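Local coordinates for protein nucleoside diphosphate kinase (Pyrobaculum aerophilum, PDB 1XQI) that probably makes nucleoside triphosphates other than ATP by moving the ATP gamma phosphate onto nucleoside diphosphates through a phosphorylated active-site intermediate, at residues M51-P56 with S114-V119; E57-F62 with R185-E190; E16-I21 with S178-E183. The protein carries 6 engineered substitutions. All coordinates share one frame; numbering follows the deposited sequence.

Interaction 1 (M51-P56 with S114-V119); sequences MVKASP and SGPNVV. Engineered in segment 114-119: N117 (natural residue Ile).
V52 and N117 face each other as a hydrogen-bonded antiparallel pair. V52 N donates to N117 O over 2.8 Å, and N117 N donates to V52 O over 2.9 Å. Both bonds are fairly straight. M51 CA lies 3.3 Å from N117 O in a CA-H...O contact. N117 O is therefore approached by two neighbouring residues.

M51, modelled as selenomethionine, and V118 form a non-hydrogen-bonded antiparallel pair, and their side chains share one face of the sheet. CG of M51 stands anti to its N (chi1 173°) and lies alongside P116, 3.9 Å from P116 CB. The chain then turns at chi3 (-70°), which carries M51 CE to V118 CG2 at 3.8 Å. At V52 it is the CG2 branch that touches, 3.7 Å from V119 CG2.

Strands 45-52 and 117-123 are neighbours in the four-stranded antiparallel sheet of this ferredoxin fold. The chain between them is mostly helical and includes the insert of residues 68-100.

Past V52 the strand pairing ends. CD and CE of K53 lie along the backbone of G115, with K53 CE 3.6 Å from G115 CA. Its NZ is bonded to T113 O. A water lies between the two chains here: it accepts from A54 N over 2.6 Å and probably donates to G115 O.

N117 is an engineered residue in place of isoleucine. Its ND2 bonds to L22 O, and its side chain also touches K23, which by similarity binds ATP. L194 of the second subunit packs on M51, K53 and P116, and the backbone of M51 is hydrogen-bonded to that subunit.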
loop_
_atom_site.group_PDB
_atom_site.type_symbol
_atom_site.label_atom_id
_atom_site.label_comp_id
_atom_site.label_asym_id
_atom_site.label_seq_id
_atom_site.Cartn_x
_atom_site.Cartn_y
_atom_site.Cartn_z
HETATM N N MSE A 51 -3.070 2.592 -3.870
HETATM C CA MSE A 51 -3.942 3.702 -3.444
HETATM C C MSE A 51 -4.588 4.254 -4.762
HETATM O O MSE A 51 -3.886 4.482 -5.757
HETATM C CB MSE A 51 -3.150 4.783 -2.680
HETATM C CG MSE A 51 -3.999 6.034 -2.364
HETATM SE SE MSE A 51 -3.119 7.270 -1.361
HETATM C CE MSE A 51 -3.097 6.342 0.132
ATOM N N VAL A 52 -5.911 4.420 -4.774
ATOM C CA VAL A 52 -6.603 4.944 -5.957
ATOM C C VAL A 52 -7.670 5.955 -5.582
ATOM O O VAL A 52 -8.415 5.767 -4.624
ATOM C CB VAL A 52 -7.295 3.826 -6.790
ATOM C CG1 VAL A 52 -6.281 3.020 -7.621
ATOM C CG2 VAL A 52 -8.162 2.905 -5.868
ATOM N N LYS A 53 -7.715 7.039 -6.345
ATOM C CA LYS A 53 -8.879 7.924 -6.430
ATOM C C LYS A 53 -9.861 7.413 -7.493
ATOM O O LYS A 53 -9.636 7.583 -8.679
ATOM C CB LYS A 53 -8.403 9.336 -6.788
ATOM C CG LYS A 53 -9.382 10.432 -6.406
ATOM C CD LYS A 53 -9.659 10.461 -4.884
ATOM C CE LYS A 53 -10.936 11.225 -4.629
ATOM N NZ LYS A 53 -11.950 10.810 -5.670
ATOM N N ALA A 54 -10.935 6.765 -7.065
ATOM C CA ALA A 54 -11.886 6.163 -7.999
ATOM C C ALA A 54 -12.909 7.160 -8.528
ATOM O O ALA A 54 -13.348 8.052 -7.813
ATOM C CB ALA A 54 -12.580 5.021 -7.326
ATOM N N SER A 55 -13.292 7.015 -9.784
ATOM C CA SER A 55 -14.370 7.834 -10.353
ATOM C C SER A 55 -15.753 7.264 -10.019
ATOM O O SER A 55 -15.887 6.065 -9.775
ATOM C CB SER A 55 -14.223 7.925 -11.866
ATOM O OG SER A 55 -14.007 6.637 -12.414
ATOM N N PRO A 56 -16.783 8.132 -9.966
ATOM C CA PRO A 56 -18.151 7.593 -9.929
ATOM C C PRO A 56 -18.466 6.401 -10.839
ATOM O O PRO A 56 -18.991 5.414 -10.330
ATOM C CB PRO A 56 -19.021 8.828 -10.218
ATOM C CG PRO A 56 -18.247 9.946 -9.521
ATOM C CD PRO A 56 -16.777 9.612 -9.826
ATOM N N SER A 114 -15.372 9.786 -2.284
ATOM C CA SER A 114 -15.121 11.009 -1.524
ATOM C C SER A 114 -13.638 11.232 -1.147
ATOM O O SER A 114 -13.295 12.251 -0.578
ATOM C CB SER A 114 -15.990 11.008 -0.254
ATOM O OG SER A 114 -15.280 10.432 0.833
ATOM N N GLY A 115 -12.767 10.269 -1.421
ATOM C CA GLY A 115 -11.343 10.429 -1.146
ATOM C C GLY A 115 -10.588 9.198 -1.603
ATOM O O GLY A 115 -11.175 8.291 -2.170
ATOM N N PRO A 116 -9.269 9.167 -1.371
ATOM C CA PRO A 116 -8.516 7.960 -1.754
ATOM C C PRO A 116 -9.003 6.673 -1.032
ATOM O O PRO A 116 -9.299 6.707 0.178
ATOM C CB PRO A 116 -7.064 8.302 -1.351
ATOM C CG PRO A 116 -7.028 9.844 -1.235
ATOM C CD PRO A 116 -8.409 10.215 -0.765
ATOM N N ASN A 117 -9.104 5.586 -1.804
ATOM C CA ASN A 117 -9.179 4.217 -1.300
ATOM C C ASN A 117 -7.831 3.533 -1.457
ATOM O O ASN A 117 -6.933 4.019 -2.150
ATOM C CB ASN A 117 -10.184 3.379 -2.093
ATOM C CG ASN A 117 -11.601 3.886 -1.986
ATOM O OD1 ASN A 117 -12.163 4.415 -2.955
ATOM N ND2 ASN A 117 -12.199 3.723 -0.812
ATOM N N VAL A 118 -7.696 2.381 -0.825
ATOM C CA VAL A 118 -6.521 1.542 -0.944
ATOM C C VAL A 118 -7.133 0.184 -1.164
ATOM O O VAL A 118 -7.986 -0.238 -0.377
ATOM C CB VAL A 118 -5.620 1.626 0.338
ATOM C CG1 VAL A 118 -4.593 0.462 0.419
ATOM C CG2 VAL A 118 -4.872 2.949 0.345
ATOM N N VAL A 119 -6.749 -0.445 -2.276
ATOM C CA VAL A 119 -7.233 -1.744 -2.705
ATOM C C VAL A 119 -6.111 -2.772 -2.519
ATOM O O VAL A 119 -4.948 -2.517 -2.877
ATOM C CB VAL A 119 -7.629 -1.720 -4.207
ATOM C CG1 VAL A 119 -8.432 -2.976 -4.567
ATOM C CG2 VAL A 119 -8.500 -0.494 -4.503
HETATM O O HOH W 1 -11.678 7.297 -4.619
#

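Interaction 2 (E57-F62 with R185-E190); sequences EEIERF and RFWFRE
The indole nitrogen of W187 sits over one face of the F62 ring, with W187 NE1 3.3 Å from F62 CE2. The F62 ring and the five-membered ring of W187 are inclined at 51°, an oblique pair. F186 meets the same phenylalanine differently. It offers its face to F62 CB, which lies 3.9 Å from the F186 ring centroid in a CH-pi contact. F62 CD2 also approaches F186 CD2, at 3.6 Å.

The first torsion of F186 is fully extended (chi1 -179°) and carries the ring across to helix 56-62. There F186 CZ comes 3.1 Å from the carbonyl oxygen E58 O. R61 NH1 lies 3.7 Å from F186 CE1. I59 CD1 meets the edge of the W187 benzene ring, 3.9 Å from W187 CZ2.

With an alanine here instead of F186, F62 CB would probably lose the ring face it rests on, and a gap would open beside E58 and R61.

Helices 56-62 and 177-187 are thus joined by an aromatic cluster of F62, F186 and W187. F62 also packs edge-to-face with H172, the predicted phosphohistidine of the active site.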
loop_
_atom_site.group_PDB
_atom_site.type_symbol
_atom_site.label_atom_id
_atom_site.label_comp_id
_atom_site.label_asym_id
_atom_site.label_seq_id
_atom_site.Cartn_x
_atom_site.Cartn_y
_atom_site.Cartn_z
ATOM N N GLU A 57 -18.149 6.446 -12.139
ATOM C CA GLU A 57 -18.517 5.312 -13.029
ATOM C C GLU A 57 -17.862 4.018 -12.608
ATOM O O GLU A 57 -18.485 2.962 -12.679
ATOM C CB GLU A 57 -18.287 5.550 -14.534
ATOM C CG GLU A 57 -17.251 6.611 -14.874
ATOM C CD GLU A 57 -17.804 8.078 -14.820
ATOM O OE1 GLU A 57 -18.784 8.379 -15.572
ATOM O OE2 GLU A 57 -17.231 8.917 -14.045
ATOM N N GLU A 58 -16.616 4.108 -12.147
ATOM C CA GLU A 58 -15.862 2.934 -11.687
ATOM C C GLU A 58 -16.543 2.243 -10.514
ATOM O O GLU A 58 -16.666 1.025 -10.490
ATOM C CB GLU A 58 -14.440 3.334 -11.290
ATOM C CG GLU A 58 -13.504 3.730 -12.448
ATOM C CD GLU A 58 -12.079 3.977 -11.957
ATOM O OE1 GLU A 58 -11.904 4.823 -11.042
ATOM O OE2 GLU A 58 -11.134 3.330 -12.480
ATOM N N ILE A 59 -17.002 3.019 -9.544
ATOM C CA ILE A 59 -17.686 2.445 -8.416
ATOM C C ILE A 59 -19.065 1.907 -8.824
ATOM O O ILE A 59 -19.476 0.820 -8.342
ATOM C CB ILE A 59 -17.700 3.394 -7.211
ATOM C CG1 ILE A 59 -16.254 3.757 -6.790
ATOM C CG2 ILE A 59 -18.420 2.763 -6.051
ATOM C CD1 ILE A 59 -15.282 2.552 -6.582
ATOM N N GLU A 60 -19.740 2.631 -9.737
ATOM C CA GLU A 60 -21.004 2.172 -10.370
ATOM C C GLU A 60 -20.839 0.793 -10.970
ATOM O O GLU A 60 -21.681 -0.066 -10.775
ATOM C CB GLU A 60 -21.518 3.152 -11.447
ATOM C CG GLU A 60 -22.842 3.854 -11.115
ATOM C CD GLU A 60 -22.910 5.326 -11.613
ATOM O OE1 GLU A 60 -23.652 5.613 -12.580
ATOM O OE2 GLU A 60 -22.241 6.215 -11.041
ATOM N N ARG A 61 -19.738 0.558 -11.670
ATOM C CA ARG A 61 -19.519 -0.765 -12.270
ATOM C C ARG A 61 -18.910 -1.795 -11.336
ATOM O O ARG A 61 -19.031 -2.991 -11.600
ATOM C CB ARG A 61 -18.716 -0.696 -13.574
ATOM C CG ARG A 61 -19.537 -0.259 -14.788
ATOM C CD ARG A 61 -18.640 -0.049 -16.016
ATOM N NE ARG A 61 -17.781 1.137 -15.859
ATOM C CZ ARG A 61 -16.468 1.115 -15.576
ATOM N NH1 ARG A 61 -15.798 -0.044 -15.434
ATOM N NH2 ARG A 61 -15.810 2.268 -15.432
ATOM N N PHE A 62 -18.272 -1.372 -10.253
ATOM C CA PHE A 62 -17.673 -2.357 -9.344
ATOM C C PHE A 62 -18.736 -3.070 -8.516
ATOM O O PHE A 62 -18.642 -4.280 -8.257
ATOM C CB PHE A 62 -16.645 -1.687 -8.428
ATOM C CG PHE A 62 -16.124 -2.586 -7.330
ATOM C CD1 PHE A 62 -16.529 -2.398 -6.011
ATOM C CD2 PHE A 62 -15.235 -3.623 -7.623
ATOM C CE1 PHE A 62 -16.066 -3.235 -4.981
ATOM C CE2 PHE A 62 -14.765 -4.443 -6.604
ATOM C CZ PHE A 62 -15.200 -4.248 -5.261
ATOM N N ARG A 185 -10.133 -9.015 -10.858
ATOM C CA ARG A 185 -9.946 -8.599 -12.294
ATOM C C ARG A 185 -10.314 -7.118 -12.509
ATOM O O ARG A 185 -9.609 -6.372 -13.174
ATOM C CB ARG A 185 -10.728 -9.509 -13.302
ATOM C CG ARG A 185 -10.636 -9.025 -14.835
ATOM C CD ARG A 185 -11.962 -9.201 -15.690
ATOM N NE ARG A 185 -13.144 -9.117 -14.807
ATOM C CZ ARG A 185 -13.794 -7.992 -14.452
ATOM N NH1 ARG A 185 -13.435 -6.791 -14.947
ATOM N NH2 ARG A 185 -14.823 -8.081 -13.597
ATOM N N PHE A 186 -11.420 -6.708 -11.907
ATOM C CA PHE A 186 -11.912 -5.336 -12.027
ATOM C C PHE A 186 -10.865 -4.273 -11.732
ATOM O O PHE A 186 -10.782 -3.311 -12.475
ATOM C CB PHE A 186 -13.152 -5.107 -11.139
ATOM C CG PHE A 186 -13.701 -3.725 -11.257
ATOM C CD1 PHE A 186 -14.637 -3.418 -12.243
ATOM C CD2 PHE A 186 -13.244 -2.704 -10.418
ATOM C CE1 PHE A 186 -15.114 -2.115 -12.384
ATOM C CE2 PHE A 186 -13.729 -1.410 -10.540
ATOM C CZ PHE A 186 -14.661 -1.114 -11.525
ATOM N N TRP A 187 -10.096 -4.441 -10.645
ATOM C CA TRP A 187 -9.077 -3.476 -10.193
ATOM C C TRP A 187 -7.638 -3.727 -10.657
ATOM O O TRP A 187 -6.847 -2.802 -10.632
ATOM C CB TRP A 187 -9.044 -3.426 -8.670
ATOM C CG TRP A 187 -10.221 -2.787 -8.019
ATOM C CD1 TRP A 187 -11.181 -3.405 -7.264
ATOM C CD2 TRP A 187 -10.557 -1.402 -8.042
ATOM N NE1 TRP A 187 -12.119 -2.484 -6.835
ATOM C CE2 TRP A 187 -11.753 -1.245 -7.282
ATOM C CE3 TRP A 187 -9.982 -0.273 -8.653
ATOM C CZ2 TRP A 187 -12.376 -0.004 -7.100
ATOM C CZ3 TRP A 187 -10.600 0.969 -8.476
ATOM C CH2 TRP A 187 -11.799 1.091 -7.709
ATOM N N PHE A 188 -7.286 -4.953 -11.041
ATOM C CA PHE A 188 -5.894 -5.303 -11.358
ATOM C C PHE A 188 -5.731 -6.012 -12.703
ATOM O O PHE A 188 -6.454 -6.967 -12.999
ATOM C CB PHE A 188 -5.249 -6.146 -10.219
ATOM C CG PHE A 188 -5.244 -5.445 -8.873
ATOM C CD1 PHE A 188 -6.220 -5.729 -7.923
ATOM C CD2 PHE A 188 -4.297 -4.478 -8.583
ATOM C CE1 PHE A 188 -6.255 -5.088 -6.710
ATOM C CE2 PHE A 188 -4.310 -3.810 -7.354
ATOM C CZ PHE A 188 -5.290 -4.113 -6.412
ATOM N N ARG A 189 -4.778 -5.551 -13.518
ATOM C CA ARG A 189 -4.355 -6.336 -14.691
ATOM C C ARG A 189 -3.638 -7.576 -14.173
ATOM O O ARG A 189 -3.201 -7.606 -13.033
ATOM C CB ARG A 189 -3.403 -5.544 -15.603
ATOM C CG ARG A 189 -4.050 -4.464 -16.493
ATOM C CD ARG A 189 -4.125 -3.099 -15.796
ATOM N NE ARG A 189 -2.815 -2.500 -15.445
ATOM C CZ ARG A 189 -2.664 -1.327 -14.804
ATOM N NH1 ARG A 189 -3.737 -0.612 -14.445
ATOM N NH2 ARG A 189 -1.444 -0.851 -14.524
ATOM N N GLU A 190 -3.522 -8.605 -14.998
ATOM C CA GLU A 190 -2.763 -9.814 -14.636
ATOM C C GLU A 190 -1.399 -9.511 -14.002
ATOM O O GLU A 190 -1.022 -10.111 -12.998
ATOM C CB GLU A 190 -2.587 -10.697 -15.879
ATOM C CG GLU A 190 -3.861 -11.436 -16.252
ATOM C CD GLU A 190 -4.582 -11.944 -14.998
ATOM O OE1 GLU A 190 -5.673 -11.405 -14.677
ATOM O OE2 GLU A 190 -4.033 -12.849 -14.316
#

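Interaction 3 (E16-I21 with S178-E183); sequences EKTLLI and SEAERE
Strand 17-22 of the central sheet meets helix 177-187 beside the predicted active-site H172, through K17, T18 and L19 on the strand and A180 and E183 on the helix. The short axes approach to 7.1 Å and cross at 63°.

The small A180 side chain sits where the two elements come close. Its methyl points at the strand backbone, with A180 CB 3.6 Å from K17 O and 4.0 Å from T18 CA. A turn later, E183 meets L19. L19 points its CG away from its own N (chi1 -171°), which sets it against the base of the glutamate, with L19 CG 3.9 Å from E183 CB. These two side chains are inclined to each other, and the contact is between aliphatic carbons.

The arrangement is a helix laid on one face of the sheet in an alpha/beta sandwich. T18 and L20 serve the opposite face, where they touch helix 127-135.

Beyond CG the E183 chain runs extended. Its OE2 passes L19 CB at 4.1 Å and is bonded to S174 OG and to H172 NE2. H172 is predicted to carry the phosphate in the intermediate, through its other ring nitrogen. The bond from E183 probably helps set the turn of the histidine ring. Triethylene glycol, probably from the crystallisation liquor, lies near the E183 side chain.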
loop_
_atom_site.group_PDB
_atom_site.type_symbol
_atom_site.label_atom_id
_atom_site.label_comp_id
_atom_site.label_asym_id
_atom_site.label_seq_id
_atom_site.Cartn_x
_atom_site.Cartn_y
_atom_site.Cartn_z
ATOM N N GLU A 16 -6.479 -19.604 -2.755
ATOM C CA GLU A 16 -7.594 -18.648 -2.830
ATOM C C GLU A 16 -7.176 -17.204 -2.463
ATOM O O GLU A 16 -6.255 -16.988 -1.677
ATOM C CB GLU A 16 -8.727 -19.185 -1.926
ATOM C CG GLU A 16 -9.794 -18.201 -1.498
ATOM C CD GLU A 16 -10.989 -18.859 -0.778
ATOM O OE1 GLU A 16 -11.291 -20.045 -1.041
ATOM O OE2 GLU A 16 -11.647 -18.192 0.064
ATOM N N LYS A 17 -7.839 -16.225 -3.064
ATOM C CA LYS A 17 -7.474 -14.824 -2.961
ATOM C C LYS A 17 -8.728 -14.060 -2.671
ATOM O O LYS A 17 -9.829 -14.513 -2.996
ATOM C CB LYS A 17 -6.976 -14.312 -4.305
ATOM C CG LYS A 17 -5.549 -14.529 -4.557
ATOM C CD LYS A 17 -5.115 -13.925 -5.870
ATOM C CE LYS A 17 -4.761 -15.000 -6.867
ATOM N NZ LYS A 17 -5.956 -15.353 -7.629
ATOM N N THR A 18 -8.605 -12.866 -2.134
ATOM C CA THR A 18 -9.801 -12.055 -1.941
ATOM C C THR A 18 -9.457 -10.587 -2.091
ATOM O O THR A 18 -8.298 -10.214 -1.995
ATOM C CB THR A 18 -10.474 -12.344 -0.572
ATOM O OG1 THR A 18 -11.754 -11.696 -0.514
ATOM C CG2 THR A 18 -9.547 -11.899 0.604
ATOM N N LEU A 19 -10.460 -9.758 -2.338
ATOM C CA LEU A 19 -10.226 -8.343 -2.537
ATOM C C LEU A 19 -10.723 -7.598 -1.305
ATOM O O LEU A 19 -11.888 -7.775 -0.861
ATOM C CB LEU A 19 -10.994 -7.886 -3.783
ATOM C CG LEU A 19 -10.852 -6.501 -4.435
ATOM C CD1 LEU A 19 -11.429 -5.413 -3.584
ATOM C CD2 LEU A 19 -9.403 -6.220 -4.776
ATOM N N LEU A 20 -9.848 -6.754 -0.771
ATOM C CA LEU A 20 -10.193 -5.875 0.325
ATOM C C LEU A 20 -9.962 -4.415 -0.070
ATOM O O LEU A 20 -8.936 -4.086 -0.643
ATOM C CB LEU A 20 -9.390 -6.253 1.591
ATOM C CG LEU A 20 -9.842 -5.374 2.764
ATOM C CD1 LEU A 20 -10.803 -6.057 3.788
ATOM C CD2 LEU A 20 -8.615 -4.767 3.399
ATOM N N ILE A 21 -10.919 -3.541 0.245
ATOM C CA ILE A 21 -10.788 -2.086 -0.010
ATOM C C ILE A 21 -10.854 -1.319 1.295
ATOM O O ILE A 21 -11.834 -1.451 2.033
ATOM C CB ILE A 21 -11.937 -1.537 -0.881
ATOM C CG1 ILE A 21 -12.087 -2.409 -2.142
ATOM C CG2 ILE A 21 -11.698 -0.030 -1.193
ATOM C CD1 ILE A 21 -13.183 -1.982 -3.079
ATOM N N SER A 178 -16.257 -16.499 -5.982
ATOM C CA SER A 178 -16.789 -16.104 -7.279
ATOM C C SER A 178 -16.696 -14.584 -7.452
ATOM O O SER A 178 -16.114 -14.046 -8.406
ATOM C CB SER A 178 -18.254 -16.579 -7.389
ATOM O OG SER A 178 -18.774 -16.306 -8.677
ATOM N N GLU A 179 -17.272 -13.893 -6.487
ATOM C CA GLU A 179 -17.216 -12.458 -6.450
ATOM C C GLU A 179 -15.765 -11.907 -6.321
ATOM O O GLU A 179 -15.422 -10.869 -6.907
ATOM C CB GLU A 179 -18.139 -11.989 -5.337
ATOM C CG GLU A 179 -18.694 -10.628 -5.588
ATOM C CD GLU A 179 -19.777 -10.536 -6.678
ATOM O OE1 GLU A 179 -19.786 -11.296 -7.671
ATOM O OE2 GLU A 179 -20.596 -9.625 -6.538
ATOM N N ALA A 180 -14.904 -12.620 -5.600
ATOM C CA ALA A 180 -13.490 -12.231 -5.506
ATOM C C ALA A 180 -12.743 -12.300 -6.830
ATOM O O ALA A 180 -12.063 -11.340 -7.176
ATOM C CB ALA A 180 -12.758 -13.006 -4.408
ATOM N N GLU A 181 -12.861 -13.387 -7.600
ATOM C CA GLU A 181 -12.201 -13.408 -8.931
ATOM C C GLU A 181 -12.696 -12.224 -9.810
ATOM O O GLU A 181 -11.944 -11.657 -10.606
ATOM C CB GLU A 181 -12.310 -14.789 -9.646
ATOM N N ARG A 182 -13.935 -11.793 -9.605
ATOM C CA ARG A 182 -14.448 -10.650 -10.370
ATOM C C ARG A 182 -13.935 -9.281 -9.874
ATOM O O ARG A 182 -13.491 -8.445 -10.657
ATOM C CB ARG A 182 -15.975 -10.668 -10.354
ATOM C CG ARG A 182 -16.551 -10.259 -11.655
ATOM C CD ARG A 182 -17.972 -9.739 -11.501
ATOM N NE ARG A 182 -18.009 -8.419 -10.894
ATOM C CZ ARG A 182 -18.417 -8.166 -9.660
ATOM N NH1 ARG A 182 -18.831 -9.177 -8.906
ATOM N NH2 ARG A 182 -18.415 -6.910 -9.200
ATOM N N GLU A 183 -14.006 -9.048 -8.572
ATOM C CA GLU A 183 -13.537 -7.798 -8.008
ATOM C C GLU A 183 -12.019 -7.673 -8.176
ATOM O O GLU A 183 -11.533 -6.543 -8.410
ATOM C CB GLU A 183 -13.967 -7.664 -6.556
ATOM C CG GLU A 183 -15.457 -7.829 -6.363
ATOM C CD GLU A 183 -15.897 -7.717 -4.896
ATOM O OE1 GLU A 183 -17.113 -7.403 -4.656
ATOM O OE2 GLU A 183 -15.039 -7.953 -3.994
#

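Interactions 1 and 3 both reach the central sheet, through the neighbouring strands 117-123 and 17-22, while interactions 2 and 3 share helix 177-187. Their chemistry follows their place. Interaction 1 is strand pairing held by backbone bonds, mostly buried and packed against by the second subunit. Interaction 2 is helix against helix, aromatic and only partly buried. Interaction 3 is a buried contact of a helix on a strand, aliphatic apart from the polar end of E183. The three touch one another: V119 CG1 lies 3.4 Å from L19 CD2, A54 CB lies 3.7 Å from I59 CD1, and F62 packs on both I21 and E183 near H172.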